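Local atomic coordinates of ABC transporter, substrate binding protein (Aeropyrum pernix, PDB entry 3EAF), a protein that probably captures a small solute outside the cell and delivers it to a membrane-bound ABC transporter for uptake. Residues 32-37 with 276-281; 269-274 with 292-297; 217-222 with 226-231; 145-150 with 193-198; 76-81 with 318-323. One frame throughout, in Å; residues are numbered along the deposited sequence.

Contact 1: residues 32-37 with 276-281; sequences FKYFNE and ARMNGV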
# COMPACT_ATOMS: atom_id res chain seq x y z
N PHE A 32 9.07 -14.91 2.76
CA PHE A 32 9.27 -15.82 3.88
C PHE A 32 10.14 -17.01 3.48
O PHE A 32 11.12 -17.34 4.17
CB PHE A 32 7.93 -16.32 4.42
CG PHE A 32 7.22 -15.33 5.33
CD1 PHE A 32 7.87 -14.79 6.44
CD2 PHE A 32 5.89 -14.99 5.09
CE1 PHE A 32 7.21 -13.89 7.29
CE2 PHE A 32 5.21 -14.09 5.94
CZ PHE A 32 5.87 -13.54 7.04
N LYS A 33 9.80 -17.65 2.36
CA LYS A 33 10.54 -18.82 1.91
C LYS A 33 11.97 -18.45 1.52
O LYS A 33 12.91 -19.17 1.84
CB LYS A 33 9.83 -19.51 0.75
CG LYS A 33 8.47 -20.12 1.12
CD LYS A 33 7.78 -20.64 -0.13
CE LYS A 33 6.52 -21.43 0.19
NZ LYS A 33 5.99 -22.06 -1.05
N TYR A 34 12.12 -17.30 0.84
CA TYR A 34 13.42 -16.82 0.38
C TYR A 34 14.38 -16.58 1.53
O TYR A 34 15.46 -17.19 1.56
CB TYR A 34 13.28 -15.54 -0.45
CG TYR A 34 14.58 -14.99 -1.00
CD1 TYR A 34 15.21 -15.60 -2.09
CD2 TYR A 34 15.17 -13.86 -0.45
CE1 TYR A 34 16.40 -15.09 -2.61
CE2 TYR A 34 16.37 -13.35 -0.96
CZ TYR A 34 16.97 -13.96 -2.04
OH TYR A 34 18.15 -13.45 -2.54
N PHE A 35 14.00 -15.71 2.46
CA PHE A 35 14.90 -15.33 3.54
C PHE A 35 15.15 -16.48 4.53
O PHE A 35 16.27 -16.62 5.04
CB PHE A 35 14.43 -14.05 4.24
CG PHE A 35 14.49 -12.82 3.35
CD1 PHE A 35 15.71 -12.32 2.93
CD2 PHE A 35 13.32 -12.19 2.95
CE1 PHE A 35 15.78 -11.19 2.10
CE2 PHE A 35 13.37 -11.05 2.12
CZ PHE A 35 14.60 -10.56 1.70
N ASN A 36 14.13 -17.30 4.77
CA ASN A 36 14.32 -18.52 5.57
C ASN A 36 15.48 -19.36 5.02
O ASN A 36 16.42 -19.70 5.75
CB ASN A 36 13.04 -19.35 5.65
CG ASN A 36 12.11 -18.91 6.78
OD1 ASN A 36 12.55 -18.32 7.77
ND2 ASN A 36 10.82 -19.20 6.64
N GLU A 37 15.41 -19.66 3.72
CA GLU A 37 16.38 -20.50 3.02
C GLU A 37 17.77 -19.85 2.91
O GLU A 37 18.79 -20.52 3.08
CB GLU A 37 15.82 -20.86 1.63
CG GLU A 37 16.75 -21.68 0.71
CD GLU A 37 16.96 -23.11 1.16
OE1 GLU A 37 16.07 -23.69 1.82
OE2 GLU A 37 18.04 -23.67 0.85
N ALA A 276 11.62 -15.98 -6.79
CA ALA A 276 10.75 -16.63 -7.77
C ALA A 276 11.40 -17.87 -8.42
O ALA A 276 10.77 -18.93 -8.48
CB ALA A 276 10.32 -15.63 -8.83
N ARG A 277 12.64 -17.74 -8.88
CA ARG A 277 13.34 -18.88 -9.50
C ARG A 277 13.49 -20.04 -8.53
O ARG A 277 13.26 -21.19 -8.90
CB ARG A 277 14.71 -18.49 -10.06
CG ARG A 277 14.68 -17.61 -11.31
CD ARG A 277 16.10 -17.43 -11.91
NE ARG A 277 17.03 -16.75 -11.00
CZ ARG A 277 17.20 -15.43 -10.93
NH1 ARG A 277 16.51 -14.62 -11.72
NH2 ARG A 277 18.07 -14.92 -10.07
N MSE A 278 13.87 -19.74 -7.29
CA MSE A 278 14.10 -20.75 -6.25
C MSE A 278 12.82 -21.46 -5.81
O MSE A 278 12.87 -22.57 -5.26
CB MSE A 278 14.79 -20.13 -5.04
CG MSE A 278 16.22 -19.71 -5.31
SE MSE A 278 16.95 -18.60 -3.89
CE MSE A 278 16.82 -19.85 -2.39
N ASN A 279 11.67 -20.83 -6.05
CA ASN A 279 10.39 -21.38 -5.63
C ASN A 279 9.44 -21.73 -6.79
O ASN A 279 8.25 -21.90 -6.59
CB ASN A 279 9.74 -20.45 -4.60
CG ASN A 279 10.51 -20.42 -3.28
OD1 ASN A 279 10.36 -21.30 -2.44
ND2 ASN A 279 11.35 -19.41 -3.11
N GLY A 280 10.00 -21.86 -7.99
CA GLY A 280 9.24 -22.32 -9.15
C GLY A 280 8.10 -21.41 -9.57
O GLY A 280 7.07 -21.88 -10.05
N VAL A 281 8.30 -20.10 -9.38
CA VAL A 281 7.33 -19.08 -9.80
C VAL A 281 7.83 -18.42 -11.09
O VAL A 281 8.95 -17.91 -11.14
CB VAL A 281 7.10 -18.01 -8.70
CG1 VAL A 281 6.28 -16.84 -9.22
CG2 VAL A 281 6.42 -18.63 -7.48
O HOH W 1 13.58 -20.15 -1.15
O HOH W 2 8.62 -23.53 -2.83
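Lys33 and Asn279 meet through the aliphatic part of the lysine and the amide of the asparagine. The nearest approach is Lys33 CD to Asn279 OD1, 3.5 Å. Next to this pair in the chain, the selenium of selenomethionine Met278 approaches the CD1-CE1 side of the Tyr34 ring obliquely. Met278 SE is 3.8 Å from Tyr34 CE1, and its line to the ring centroid makes 72° with the ring normal. This is a Met-aromatic contact. The Met278 chain bends at its last torsion (chi3 62°), and its methyl CE then packs on Glu37 CG at 3.6 Å.

Two waters complete the polar part. One donates to Asn279 OD1 at 2.9 Å and is held only weakly by Lys33 NZ. The other accepts from Asn279 ND2 at 3.1 Å and donates weakly to Lys33 O. Further out, Asn279 ND2 also bonds to Ala275 O, which fixes the turn of the amide. Tyr34 OH is bonded to Glu274, which holds the ring beside the selenium. With an alanine in place of Asn279, both waters would probably lose their firmer partner and a gap open beside the Lys33 chain.

The contact joins helix 18-38 to the end of helix 267-278 at the surface. With no direct polar bond across it, it probably depends on these waters and on the selenium-ring packing.

Contact 2: residues 269-274 with 292-297; sequences IQTIFE and QGFVNV
Ile272 packs over one face of the Phe294 ring. Its CG1 sits above the ring centre, 3.5 Å from the centroid and 14° off the ring normal, which makes a CH-pi contact. The closest single ring atom is Phe294 CD2, 3.5 Å from Ile272 CG1. Ile272 CD1 continues past the base of the ring and touches Phe294 CB at 3.8 Å. The two side chains slide past each other in opposite directions. The ring reaches the isoleucine because Phe294 CG points away from the backbone N (chi1 -161°), which carries it out from helix 288-304.

Thr271 makes the looser part. Only its methyl CG2 takes part, 3.9 Å from Phe294 CZ, and it comes in obliquely. The Thr271 hydroxyl is used elsewhere, bonded to Glu267 O one turn earlier in its own helix. All three touching residues are buried. The partly exposed side of helix 267-278 carries Gln270, Phe273 and Glu274, and none of them meets segment 292-297.

Around the pair, Ala31 of helix 18-38 packs on Phe294, and Val290 and Val291 pack on Ile272. A serine in place of Phe294 would probably open a gap under Ile272 CG1 and take the ring away from the Thr271 methyl.

The contact is ordinary helix-helix packing between helices 267-278 and 288-304, within the same chain. It is wholly apolar, so it rests on shape and dispersion, with the ring face as the main bearing surface.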
# COMPACT_ATOMS: atom_id res chain seq x y z
N ILE A 269 14.39 -5.72 -6.65
CA ILE A 269 13.66 -6.37 -7.74
C ILE A 269 14.36 -7.67 -8.18
O ILE A 269 13.71 -8.69 -8.42
CB ILE A 269 13.45 -5.41 -8.96
CG1 ILE A 269 12.55 -4.21 -8.57
CG2 ILE A 269 12.85 -6.15 -10.15
CD1 ILE A 269 11.16 -4.59 -8.06
N GLN A 270 15.69 -7.62 -8.29
CA GLN A 270 16.46 -8.83 -8.62
C GLN A 270 16.43 -9.88 -7.50
O GLN A 270 16.51 -11.08 -7.76
CB GLN A 270 17.90 -8.48 -9.01
CG GLN A 270 18.01 -7.79 -10.37
CD GLN A 270 17.31 -8.56 -11.49
OE1 GLN A 270 17.41 -9.78 -11.59
NE2 GLN A 270 16.60 -7.84 -12.33
N THR A 271 16.31 -9.41 -6.25
CA THR A 271 16.13 -10.28 -5.09
C THR A 271 14.81 -11.06 -5.20
O THR A 271 14.77 -12.27 -4.94
CB THR A 271 16.20 -9.46 -3.78
OG1 THR A 271 17.53 -8.93 -3.62
CG2 THR A 271 15.86 -10.31 -2.57
N ILE A 272 13.74 -10.37 -5.59
CA ILE A 272 12.44 -11.00 -5.80
C ILE A 272 12.48 -12.01 -6.95
O ILE A 272 11.96 -13.12 -6.82
CB ILE A 272 11.30 -9.94 -6.00
CG1 ILE A 272 11.20 -9.04 -4.76
CG2 ILE A 272 9.95 -10.64 -6.27
CD1 ILE A 272 10.25 -7.84 -4.87
N PHE A 273 13.12 -11.64 -8.06
CA PHE A 273 13.29 -12.55 -9.19
C PHE A 273 14.05 -13.83 -8.83
O PHE A 273 13.72 -14.91 -9.34
CB PHE A 273 13.97 -11.85 -10.37
CG PHE A 273 13.03 -10.98 -11.17
CD1 PHE A 273 11.82 -11.50 -11.64
CD2 PHE A 273 13.36 -9.67 -11.46
CE1 PHE A 273 10.95 -10.71 -12.37
CE2 PHE A 273 12.48 -8.87 -12.20
CZ PHE A 273 11.28 -9.39 -12.65
N GLU A 274 15.04 -13.72 -7.94
CA GLU A 274 15.75 -14.90 -7.47
C GLU A 274 14.84 -15.76 -6.59
O GLU A 274 14.82 -16.99 -6.73
CB GLU A 274 17.04 -14.53 -6.71
CG GLU A 274 17.98 -15.74 -6.53
CD GLU A 274 19.06 -15.55 -5.48
OE1 GLU A 274 19.12 -14.48 -4.84
OE2 GLU A 274 19.87 -16.49 -5.28
N GLN A 292 4.84 -5.49 -3.21
CA GLN A 292 4.24 -4.92 -2.00
C GLN A 292 4.20 -5.91 -0.85
O GLN A 292 4.43 -5.53 0.31
CB GLN A 292 2.84 -4.36 -2.30
CG GLN A 292 2.89 -3.13 -3.21
CD GLN A 292 1.54 -2.52 -3.48
OE1 GLN A 292 0.93 -2.82 -4.50
NE2 GLN A 292 1.08 -1.66 -2.59
N GLY A 293 3.93 -7.17 -1.17
CA GLY A 293 3.98 -8.25 -0.19
C GLY A 293 5.39 -8.57 0.27
O GLY A 293 5.65 -8.70 1.46
N PHE A 294 6.29 -8.69 -0.70
CA PHE A 294 7.69 -9.01 -0.44
C PHE A 294 8.35 -7.99 0.50
O PHE A 294 9.02 -8.37 1.46
CB PHE A 294 8.47 -9.10 -1.77
CG PHE A 294 9.78 -9.84 -1.67
CD1 PHE A 294 9.84 -11.20 -1.97
CD2 PHE A 294 10.95 -9.17 -1.31
CE1 PHE A 294 11.07 -11.89 -1.90
CE2 PHE A 294 12.16 -9.85 -1.23
CZ PHE A 294 12.22 -11.21 -1.52
N VAL A 295 8.14 -6.71 0.22
CA VAL A 295 8.79 -5.65 1.01
C VAL A 295 8.29 -5.55 2.45
O VAL A 295 9.04 -5.12 3.32
CB VAL A 295 8.73 -4.25 0.33
CG1 VAL A 295 9.53 -4.26 -0.98
CG2 VAL A 295 7.29 -3.75 0.14
N ASN A 296 7.04 -5.95 2.70
CA ASN A 296 6.54 -6.00 4.07
C ASN A 296 7.27 -7.06 4.90
O ASN A 296 7.71 -6.79 6.01
CB ASN A 296 5.01 -6.19 4.12
CG ASN A 296 4.25 -4.89 3.86
OD1 ASN A 296 4.85 -3.89 3.45
ND2 ASN A 296 2.94 -4.89 4.11
N VAL A 297 7.44 -8.25 4.33
CA VAL A 297 8.20 -9.31 4.98
C VAL A 297 9.67 -8.88 5.15
O VAL A 297 10.26 -9.08 6.22
CB VAL A 297 8.09 -10.63 4.20
CG1 VAL A 297 9.01 -11.69 4.79
CG2 VAL A 297 6.63 -11.12 4.19

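Contact 3: residues 217-222 with 226-231; sequences RAMAKV and AFLLTN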
# COMPACT_ATOMS: atom_id res chain seq x y z
N ARG A 217 -12.49 3.37 -17.71
CA ARG A 217 -13.11 2.89 -18.95
C ARG A 217 -14.43 3.61 -19.21
O ARG A 217 -14.70 4.02 -20.34
CB ARG A 217 -13.31 1.37 -18.90
CG ARG A 217 -13.88 0.77 -20.19
CD ARG A 217 -14.00 -0.76 -20.13
NE ARG A 217 -12.74 -1.46 -20.34
CZ ARG A 217 -12.21 -1.73 -21.53
NH1 ARG A 217 -12.82 -1.34 -22.65
NH2 ARG A 217 -11.06 -2.38 -21.62
N ALA A 218 -15.24 3.76 -18.17
CA ALA A 218 -16.53 4.46 -18.26
C ALA A 218 -16.39 5.94 -18.61
O ALA A 218 -17.12 6.47 -19.45
CB ALA A 218 -17.31 4.30 -16.98
N MSE A 219 -15.44 6.61 -17.97
CA MSE A 219 -15.19 8.03 -18.22
C MSE A 219 -14.99 8.26 -19.72
O MSE A 219 -15.60 9.15 -20.30
CB MSE A 219 -13.99 8.53 -17.41
CG MSE A 219 -14.29 8.75 -15.93
SE MSE A 219 -12.67 8.95 -14.86
CE MSE A 219 -11.84 10.45 -15.82
N ALA A 220 -14.16 7.42 -20.33
CA ALA A 220 -13.87 7.53 -21.76
C ALA A 220 -15.11 7.20 -22.61
O ALA A 220 -15.35 7.85 -23.62
CB ALA A 220 -12.71 6.63 -22.14
N LYS A 221 -15.88 6.21 -22.18
CA LYS A 221 -17.08 5.79 -22.90
C LYS A 221 -18.16 6.88 -22.93
O LYS A 221 -18.83 7.06 -23.95
CB LYS A 221 -17.63 4.50 -22.29
CG LYS A 221 -18.81 3.89 -23.04
CD LYS A 221 -19.49 2.83 -22.20
CE LYS A 221 -20.76 2.29 -22.85
NZ LYS A 221 -21.90 3.23 -22.66
N VAL A 222 -18.32 7.60 -21.82
CA VAL A 222 -19.38 8.61 -21.69
C VAL A 222 -18.93 10.01 -22.12
O VAL A 222 -19.74 10.94 -22.21
CB VAL A 222 -20.01 8.66 -20.26
CG1 VAL A 222 -20.42 7.26 -19.80
CG2 VAL A 222 -19.07 9.31 -19.25
N ALA A 226 -11.35 13.83 -18.59
CA ALA A 226 -10.53 14.26 -17.48
C ALA A 226 -9.40 13.25 -17.28
O ALA A 226 -9.50 12.10 -17.72
CB ALA A 226 -11.37 14.37 -16.22
N PHE A 227 -8.34 13.68 -16.61
CA PHE A 227 -7.29 12.77 -16.16
C PHE A 227 -7.78 12.01 -14.92
O PHE A 227 -8.42 12.59 -14.05
CB PHE A 227 -6.02 13.53 -15.80
CG PHE A 227 -5.28 14.10 -16.99
CD1 PHE A 227 -4.87 13.28 -18.03
CD2 PHE A 227 -4.97 15.45 -17.05
CE1 PHE A 227 -4.18 13.79 -19.12
CE2 PHE A 227 -4.28 15.98 -18.14
CZ PHE A 227 -3.88 15.14 -19.18
N LEU A 228 -7.46 10.72 -14.85
CA LEU A 228 -7.71 9.92 -13.66
C LEU A 228 -6.41 9.66 -12.89
O LEU A 228 -5.42 9.22 -13.47
CB LEU A 228 -8.40 8.59 -14.02
CG LEU A 228 -8.63 7.52 -12.95
CD1 LEU A 228 -9.47 8.01 -11.77
CD2 LEU A 228 -9.29 6.30 -13.57
N LEU A 229 -6.43 9.96 -11.60
CA LEU A 229 -5.32 9.58 -10.72
C LEU A 229 -5.83 8.59 -9.68
O LEU A 229 -6.85 8.84 -9.03
CB LEU A 229 -4.73 10.81 -10.01
CG LEU A 229 -3.62 10.58 -8.97
CD1 LEU A 229 -2.26 10.21 -9.60
CD2 LEU A 229 -3.47 11.79 -8.06
N THR A 230 -5.13 7.47 -9.52
CA THR A 230 -5.55 6.48 -8.53
C THR A 230 -4.53 6.33 -7.42
O THR A 230 -3.32 6.53 -7.62
CB THR A 230 -5.80 5.06 -9.13
OG1 THR A 230 -4.56 4.38 -9.32
CG2 THR A 230 -6.58 5.13 -10.44
N ASN A 231 -5.03 5.95 -6.25
CA ASN A 231 -4.18 5.46 -5.18
C ASN A 231 -3.41 4.23 -5.63
O ASN A 231 -3.73 3.64 -6.67
CB ASN A 231 -5.01 5.17 -3.95
CG ASN A 231 -5.85 3.92 -4.09
OD1 ASN A 231 -5.52 2.90 -3.50
ND2 ASN A 231 -6.94 3.99 -4.86
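Met219, a selenomethionine, carries the helix side of this contact alone, and it touches Ala226 and Leu228 with its terminal methyl. Its CB leaves helix 209-222 in the direction of the strand. CG is set opposite the carbonyl carbon (chi1 -76°), and the chain runs on extended through the next torsion. CG itself packs on the methyl of Met195 in helix 185-196. At SE the chain bends (chi3 56°), and this turn brings CE onto the start of the strand.

CE then meets these two residues. Its closest neighbour is a backbone atom: Met219 CE is 3.4 Å from Ala226 O. The Ala226 methyl lies next to it, with CB 4.0 Å from Met219 CE. Leu228 CB is a little further, 4.3 Å from the same methyl. These partners are mixed, one carbonyl oxygen and two aliphatic carbons. The oxygen contact is a close packing contact and not a hydrogen bond.

Outside the segments, Val203 of strand 202-205 and Leu224 of the connecting loop also touch Met219. Its apolar chain thus lies among two strands, a loop and a neighbouring helix.

Just three residues separate the two segments. The helix turns back through this short link into strand 227-230, which runs parallel to strand 202-205. The arrangement is a beta-alpha-beta crossover, the repeating unit of the alpha/beta lobes in periplasmic binding proteins.

Contact 4: residues 145-150 with 193-198; sequences ALAYDS and REMLAA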
# COMPACT_ATOMS: atom_id res chain seq x y z
N ALA A 145 -12.64 16.09 -8.94
CA ALA A 145 -13.71 15.26 -8.41
C ALA A 145 -13.11 14.09 -7.63
O ALA A 145 -12.07 13.56 -8.01
CB ALA A 145 -14.59 14.74 -9.54
N LEU A 146 -13.77 13.69 -6.54
CA LEU A 146 -13.29 12.60 -5.68
C LEU A 146 -14.25 11.42 -5.73
O LEU A 146 -15.40 11.52 -5.29
CB LEU A 146 -13.13 13.08 -4.22
CG LEU A 146 -12.31 14.35 -3.95
CD1 LEU A 146 -12.45 14.80 -2.48
CD2 LEU A 146 -10.84 14.17 -4.33
N ALA A 147 -13.78 10.30 -6.29
CA ALA A 147 -14.60 9.09 -6.37
C ALA A 147 -14.06 8.04 -5.40
O ALA A 147 -12.91 7.64 -5.49
CB ALA A 147 -14.61 8.56 -7.80
N TYR A 148 -14.91 7.60 -4.48
CA TYR A 148 -14.50 6.63 -3.46
C TYR A 148 -15.73 6.04 -2.78
O TYR A 148 -16.81 6.64 -2.83
CB TYR A 148 -13.60 7.29 -2.40
CG TYR A 148 -14.30 8.39 -1.63
CD1 TYR A 148 -14.86 8.13 -0.38
CD2 TYR A 148 -14.45 9.67 -2.17
CE1 TYR A 148 -15.54 9.12 0.32
CE2 TYR A 148 -15.11 10.68 -1.46
CZ TYR A 148 -15.65 10.39 -0.22
OH TYR A 148 -16.31 11.36 0.50
N ASP A 149 -15.56 4.88 -2.14
CA ASP A 149 -16.64 4.22 -1.40
C ASP A 149 -16.76 4.82 0.01
O ASP A 149 -15.92 4.60 0.87
CB ASP A 149 -16.39 2.70 -1.33
CG ASP A 149 -17.62 1.91 -0.84
OD1 ASP A 149 -18.46 2.47 -0.09
OD2 ASP A 149 -17.73 0.72 -1.20
N SER A 150 -17.84 5.57 0.22
CA SER A 150 -18.08 6.25 1.50
C SER A 150 -18.22 5.31 2.69
O SER A 150 -18.15 5.77 3.84
CB SER A 150 -19.33 7.14 1.40
OG SER A 150 -20.49 6.37 1.12
N ARG A 193 -21.06 9.63 -15.37
CA ARG A 193 -22.10 10.55 -15.86
C ARG A 193 -22.45 11.64 -14.85
O ARG A 193 -22.70 12.78 -15.23
CB ARG A 193 -23.35 9.78 -16.31
CG ARG A 193 -23.19 9.15 -17.69
CD ARG A 193 -24.47 8.53 -18.22
NE ARG A 193 -24.30 8.07 -19.61
CZ ARG A 193 -24.08 6.81 -19.97
NH1 ARG A 193 -23.94 6.51 -21.26
NH2 ARG A 193 -23.99 5.84 -19.06
N GLU A 194 -22.45 11.30 -13.56
CA GLU A 194 -22.61 12.29 -12.49
C GLU A 194 -21.48 13.32 -12.50
O GLU A 194 -21.73 14.52 -12.40
CB GLU A 194 -22.65 11.62 -11.11
CG GLU A 194 -23.96 10.99 -10.74
CD GLU A 194 -23.89 10.24 -9.42
OE1 GLU A 194 -22.91 10.42 -8.67
OE2 GLU A 194 -24.83 9.46 -9.14
N MSE A 195 -20.24 12.84 -12.62
CA MSE A 195 -19.07 13.73 -12.66
C MSE A 195 -19.03 14.58 -13.92
O MSE A 195 -18.61 15.74 -13.88
CB MSE A 195 -17.78 12.93 -12.52
CG MSE A 195 -17.63 12.25 -11.18
SE MSE A 195 -15.90 11.42 -10.92
CE MSE A 195 -15.83 10.37 -12.57
N LEU A 196 -19.47 14.00 -15.03
CA LEU A 196 -19.53 14.71 -16.31
C LEU A 196 -20.28 16.04 -16.21
O LEU A 196 -19.87 17.03 -16.81
CB LEU A 196 -20.14 13.79 -17.39
CG LEU A 196 -20.24 14.25 -18.84
CD1 LEU A 196 -18.88 14.60 -19.43
CD2 LEU A 196 -20.93 13.19 -19.67
N ALA A 197 -21.37 16.06 -15.44
CA ALA A 197 -22.14 17.28 -15.18
C ALA A 197 -21.31 18.41 -14.56
O ALA A 197 -21.61 19.58 -14.77
CB ALA A 197 -23.34 16.97 -14.32
N ALA A 198 -20.28 18.05 -13.80
CA ALA A 198 -19.41 19.03 -13.15
C ALA A 198 -18.15 19.34 -13.98
O ALA A 198 -17.41 20.28 -13.67
CB ALA A 198 -19.03 18.57 -11.75
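This is a buried, purely apolar contact between a sheet and a helix. It sits in the lobe built on the seven-stranded sheet, where helix 185-196 packs against strand 142-148. Two alanines of the strand, Ala145 and Ala147, meet a single residue of the helix, selenomethionine Met195.

Both alanine CB atoms point to the helix, as expected for positions two apart in a strand. Leu146 between them points to the other side of the sheet, where it packs on helix 159-165. The selenium does the touching. Met195 SE is 3.8 Å from Ala145 CB and 4.4 Å from Ala147 CB, so it sits closer to the first methyl. The Met195 chain gets there by running out extended from the helix, with CG opposite the carbonyl carbon (chi1 -65°), and then bending at the last torsion (chi3 -51°). That bend turns the methyl CE off the two alanines.

The small methyls let the helix come close, and the Ala145 and Met195 CA atoms are 7.0 Å apart. Other residues surround the group. Tyr177 of strand 171-178 packs on both Ala145 and Met195, and Leu215 of helix 209-222 packs on both Ala147 and Met195. The strand itself is held in the sheet by backbone bonds from Ala145 to Tyr202 and Trp204.

The chemistry implies a contact held by van der Waals packing and the burial of apolar surface. The selenium stands where the sulfur of a methionine would be, and none of the three side chains brings an N or O atom to it.

Contact 5: residues 76-81 with 318-323; sequences GVIAII and EALKEA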
# COMPACT_ATOMS: atom_id res chain seq x y z
N GLY A 76 1.03 -17.58 19.58
CA GLY A 76 1.86 -16.57 20.23
C GLY A 76 2.79 -15.84 19.27
O GLY A 76 3.99 -15.72 19.53
N VAL A 77 2.24 -15.35 18.16
CA VAL A 77 3.06 -14.62 17.17
C VAL A 77 3.68 -13.37 17.80
O VAL A 77 3.13 -12.81 18.75
CB VAL A 77 2.25 -14.22 15.90
CG1 VAL A 77 1.67 -15.46 15.22
CG2 VAL A 77 1.16 -13.20 16.22
N ILE A 78 4.85 -12.96 17.29
CA ILE A 78 5.48 -11.72 17.76
C ILE A 78 5.37 -10.63 16.70
O ILE A 78 5.79 -9.49 16.92
CB ILE A 78 6.98 -11.91 18.17
CG1 ILE A 78 7.81 -12.52 17.03
CG2 ILE A 78 7.09 -12.76 19.44
CD1 ILE A 78 9.31 -12.38 17.23
N ALA A 79 4.82 -10.99 15.54
CA ALA A 79 4.63 -10.06 14.44
C ALA A 79 3.54 -10.57 13.51
O ALA A 79 3.31 -11.78 13.42
CB ALA A 79 5.95 -9.86 13.66
N ILE A 80 2.85 -9.64 12.86
CA ILE A 80 1.84 -9.97 11.85
C ILE A 80 2.07 -9.12 10.61
O ILE A 80 2.26 -7.89 10.71
CB ILE A 80 0.39 -9.74 12.37
CG1 ILE A 80 0.06 -10.72 13.50
CG2 ILE A 80 -0.63 -9.90 11.23
CD1 ILE A 80 -1.17 -10.32 14.33
N ILE A 81 2.05 -9.78 9.47
CA ILE A 81 2.04 -9.13 8.17
C ILE A 81 0.58 -9.06 7.77
O ILE A 81 -0.03 -10.09 7.44
CB ILE A 81 2.89 -9.91 7.13
CG1 ILE A 81 4.33 -10.10 7.64
CG2 ILE A 81 2.82 -9.25 5.74
CD1 ILE A 81 5.15 -8.81 7.81
N GLU A 318 8.24 -6.44 20.92
CA GLU A 318 8.77 -5.17 21.42
C GLU A 318 10.22 -4.92 20.99
O GLU A 318 10.60 -3.78 20.74
CB GLU A 318 8.66 -5.11 22.95
CG GLU A 318 9.03 -3.77 23.55
CD GLU A 318 8.73 -3.70 25.03
OE1 GLU A 318 9.34 -4.48 25.80
OE2 GLU A 318 7.87 -2.87 25.42
N ALA A 319 11.03 -5.98 20.91
CA ALA A 319 12.40 -5.86 20.41
C ALA A 319 12.36 -5.46 18.93
O ALA A 319 13.17 -4.65 18.48
CB ALA A 319 13.15 -7.18 20.59
N LEU A 320 11.41 -6.02 18.19
CA LEU A 320 11.23 -5.71 16.77
C LEU A 320 10.75 -4.27 16.55
O LEU A 320 11.27 -3.58 15.66
CB LEU A 320 10.26 -6.70 16.11
CG LEU A 320 10.75 -8.15 15.97
CD1 LEU A 320 9.63 -9.05 15.47
CD2 LEU A 320 11.96 -8.25 15.05
N LYS A 321 9.78 -3.83 17.35
CA LYS A 321 9.29 -2.44 17.29
C LYS A 321 10.41 -1.43 17.50
O LYS A 321 10.53 -0.45 16.76
CB LYS A 321 8.18 -2.17 18.31
CG LYS A 321 8.16 -0.70 18.81
CD LYS A 321 6.91 -0.34 19.55
CE LYS A 321 7.18 0.54 20.77
NZ LYS A 321 7.83 1.85 20.49
N GLU A 322 11.22 -1.66 18.52
CA GLU A 322 12.27 -0.73 18.90
C GLU A 322 13.38 -0.67 17.85
O GLU A 322 13.92 0.40 17.58
CB GLU A 322 12.79 -1.07 20.30
CG GLU A 322 11.74 -0.81 21.39
CD GLU A 322 12.23 -1.05 22.81
OE1 GLU A 322 13.41 -1.44 22.99
OE2 GLU A 322 11.42 -0.85 23.75
N ALA A 323 13.69 -1.82 17.25
CA ALA A 323 14.63 -1.91 16.15
C ALA A 323 14.14 -1.13 14.93
O ALA A 323 14.93 -0.48 14.25
CB ALA A 323 14.90 -3.37 15.78
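A strand of the six-stranded sheet and a helix that covers it form this alpha/beta packing, as in the Rossmann-like lobes of periplasmic binding proteins. Segment 76-81 leads into strand 79-82, and segment 318-323 lies on helix 317-326. The two are far apart in sequence, so the contact brings a late helix onto the early sheet.

Leu320 is the one helix residue that reaches across. Its side chain leaves the helix with CG beside the backbone N (chi1 -68°) and sends its CD1 branch to Ile78 and Ala79. The Ile78 and Leu320 chains meet at about a right angle. Leu300, Ala303 and Ile304 of helix 288-304 also pack on Leu320, and Leu300 touches Ala79 as well.

The magnesium ion bound by Glu325, Asp340 and Tyr341 is about 13 Å from the Leu320 side chain, so the contact is not part of that site. Lys321, next in the helix, forms a salt bridge with Glu325.

Ile78 CG1 takes the position between the backbone N and the carbonyl carbon (chi1 56°), which directs Ile78 CD1 to the leucine. Leu320 CD1 lies 3.8 Å from Ile78 CD1 and 4.2 Å from Ala79 CB.

How the contacts relate
The five contacts fall into two groups. Contacts 1, 2 and 5 lie around the six-stranded sheet and its covering helices. Contacts 3 and 4 both reach the seven-stranded sheet. Contacts 1 and 2 share helix 267-278, and their centres are 10 Å apart. Phe35 CE2 of contact 1 packs on Phe294 CE2 of contact 2 at 3.8 Å. Ile81 of contact 5 touches Phe32 of contact 1 and Asn296 of contact 2. Contacts 3 and 4 also have centres 10 Å apart, and Val222 of contact 3 packs on Arg193 and Leu196 of contact 4. Contacts 4 and 5, 41 Å apart between centres, lie on opposite sides of the chain's centre. The magnesium site is nearest contact 5.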